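Local coordinates for protein monomethylamine methyltransferase mtmB1 (Methanosarcina barkeri, PDB 1NTH) that catalyses the transfer of the methyl group from monomethylamine to the corrinoid cofactor of its partner protein, a step in methanogenesis from methylamine, at residues A[352-357]-A[402-407]. Numbering follows the deposited sequence.
Sequences QSITDT and NVILDK
Ile354 faces Leu405 where two helical segments, 352-357 and 402-407, pack in a nearly antiparallel way, their axes 10.3 Å apart at closest approach and their N-to-C directions 156° apart. These two residues also set the backbone register, with Ile354 CA 7.5 Å from Leu405 CA.

Leu405 does most of the work. Its CG stands anti to its own carbonyl carbon (chi1 -76°), and the isobutyl end reaches into the angle between Ile354 and Thr355. It runs past the Ile354 side chain in the opposite direction, bringing Leu405 CD2 to 3.6 Å from Ile354 CG2. The same fork straddles the Thr355 hydroxyl: Thr355 OG1 lies 3.4 Å from both Leu405 CD1 and Leu405 CD2. Two methyls lie against that oxygen, yet it hydrogen-bonds to Ala351 O one turn back in its own helix, so the apolar neighbour probably costs it little. Farther along, the other branch of Ile354 stretches out until its CD1 meets Ile404 CG2 at 4.2 Å, the two side chains crossing at about a right angle. An alanine in place of Leu405 would lose CG and both methyls and would probably open a gap beside Ile354 CG2 and over the Thr355 hydroxyl.

In the TIM-barrel fold, helix 343-359 lies against the barrel strand 363-366, where Ser353, Asp356 and Thr357 touch Leu364. Ile354 and Thr355 turn to helix 398-410, consistent with that helix lying outside helix 343-359. Helix 380-393 adds Val389 and Thr393 against Ile354, while Phe51, from a loop, touches Leu405.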
loop_
_atom_site.group_PDB
_atom_site.type_symbol
_atom_site.label_atom_id
_atom_site.label_comp_id
_atom_site.label_asym_id
_atom_site.label_seq_id
_atom_site.Cartn_x
_atom_site.Cartn_y
_atom_site.Cartn_z
ATOM N N GLN A 352 28.637 -30.726 4.105
ATOM C CA GLN A 352 28.093 -29.725 5.011
ATOM C C GLN A 352 26.569 -29.765 5.049
ATOM O O GLN A 352 25.969 -29.555 6.100
ATOM C CB GLN A 352 28.566 -28.322 4.632
ATOM C CG GLN A 352 28.265 -27.316 5.726
ATOM C CD GLN A 352 28.852 -25.953 5.460
ATOM O OE1 GLN A 352 29.869 -25.824 4.774
ATOM N NE2 GLN A 352 28.227 -24.922 6.020
ATOM N N SER A 353 25.944 -30.035 3.908
ATOM C CA SER A 353 24.487 -30.112 3.862
ATOM C C SER A 353 24.007 -31.288 4.715
ATOM O O SER A 353 22.993 -31.197 5.406
ATOM C CB SER A 353 24.008 -30.274 2.418
ATOM O OG SER A 353 22.592 -30.346 2.361
ATOM N N ILE A 354 24.742 -32.394 4.674
ATOM C CA ILE A 354 24.377 -33.558 5.473
ATOM C C ILE A 354 24.478 -33.190 6.954
ATOM O O ILE A 354 23.562 -33.444 7.736
ATOM C CB ILE A 354 25.317 -34.754 5.180
ATOM C CG1 ILE A 354 25.066 -35.271 3.762
ATOM C CG2 ILE A 354 25.112 -35.853 6.220
ATOM C CD1 ILE A 354 26.108 -36.277 3.279
ATOM N N THR A 355 25.594 -32.570 7.325
ATOM C CA THR A 355 25.830 -32.166 8.705
ATOM C C THR A 355 24.791 -31.164 9.206
ATOM O O THR A 355 24.218 -31.340 10.283
ATOM C CB THR A 355 27.227 -31.536 8.857
ATOM O OG1 THR A 355 28.219 -32.465 8.398
ATOM C CG2 THR A 355 27.501 -31.177 10.314
ATOM N N ASP A 356 24.553 -30.115 8.423
ATOM C CA ASP A 356 23.592 -29.083 8.805
ATOM C C ASP A 356 22.163 -29.605 8.910
ATOM O O ASP A 356 21.436 -29.273 9.846
ATOM C CB ASP A 356 23.630 -27.922 7.806
ATOM C CG ASP A 356 24.925 -27.132 7.876
ATOM O OD1 ASP A 356 25.597 -27.183 8.932
ATOM O OD2 ASP A 356 25.258 -26.448 6.884
ATOM N N THR A 357 21.757 -30.416 7.943
ATOM C CA THR A 357 20.411 -30.972 7.948
ATOM C C THR A 357 20.192 -31.891 9.148
ATOM O O THR A 357 19.224 -31.737 9.895
ATOM C CB THR A 357 20.141 -31.754 6.644
ATOM O OG1 THR A 357 20.266 -30.867 5.526
ATOM C CG2 THR A 357 18.743 -32.358 6.656
ATOM N N ASN A 402 26.552 -40.076 10.900
ATOM C CA ASN A 402 27.938 -39.964 11.343
ATOM C C ASN A 402 28.859 -40.885 10.550
ATOM O O ASN A 402 30.002 -40.529 10.258
ATOM C CB ASN A 402 28.051 -40.260 12.843
ATOM C CG ASN A 402 27.710 -39.054 13.698
ATOM O OD1 ASN A 402 28.234 -37.961 13.481
ATOM N ND2 ASN A 402 26.839 -39.248 14.680
ATOM N N VAL A 403 28.361 -42.065 10.190
ATOM C CA VAL A 403 29.158 -43.008 9.413
ATOM C C VAL A 403 29.369 -42.472 8.000
ATOM O O VAL A 403 30.481 -42.506 7.473
ATOM C CB VAL A 403 28.472 -44.389 9.336
ATOM C CG1 VAL A 403 29.191 -45.279 8.328
ATOM C CG2 VAL A 403 28.481 -45.043 10.712
ATOM N N ILE A 404 28.300 -41.972 7.390
ATOM C CA ILE A 404 28.383 -41.424 6.041
ATOM C C ILE A 404 29.340 -40.234 5.982
ATOM O O ILE A 404 30.149 -40.122 5.059
ATOM C CB ILE A 404 26.987 -40.979 5.537
ATOM C CG1 ILE A 404 26.097 -42.206 5.331
ATOM C CG2 ILE A 404 27.122 -40.192 4.239
ATOM C CD1 ILE A 404 24.675 -41.882 4.900
ATOM N N LEU A 405 29.256 -39.351 6.973
ATOM C CA LEU A 405 30.119 -38.173 7.009
ATOM C C LEU A 405 31.592 -38.536 7.120
ATOM O O LEU A 405 32.438 -37.928 6.462
ATOM C CB LEU A 405 29.721 -37.253 8.167
ATOM C CG LEU A 405 28.446 -36.440 7.919
ATOM C CD1 LEU A 405 28.039 -35.718 9.193
ATOM C CD2 LEU A 405 28.686 -35.453 6.781
ATOM N N ASP A 406 31.903 -39.524 7.949
ATOM C CA ASP A 406 33.292 -39.934 8.108
ATOM C C ASP A 406 33.855 -40.417 6.774
ATOM O O ASP A 406 34.986 -40.090 6.414
ATOM C CB ASP A 406 33.406 -41.042 9.157
ATOM C CG ASP A 406 34.835 -41.519 9.346
ATOM O OD1 ASP A 406 35.720 -40.673 9.601
ATOM O OD2 ASP A 406 35.073 -42.739 9.236
ATOM N N LYS A 407 33.059 -41.186 6.037
ATOM C CA LYS A 407 33.494 -41.703 4.743
ATOM C C LYS A 407 33.588 -40.609 3.687
ATOM O O LYS A 407 34.520 -40.589 2.881
ATOM C CB LYS A 407 32.528 -42.781 4.245
ATOM C CG LYS A 407 32.457 -44.025 5.110
ATOM C CD LYS A 407 31.468 -45.019 4.524
ATOM C CE LYS A 407 31.357 -46.269 5.382
ATOM N NZ LYS A 407 30.358 -47.226 4.822
#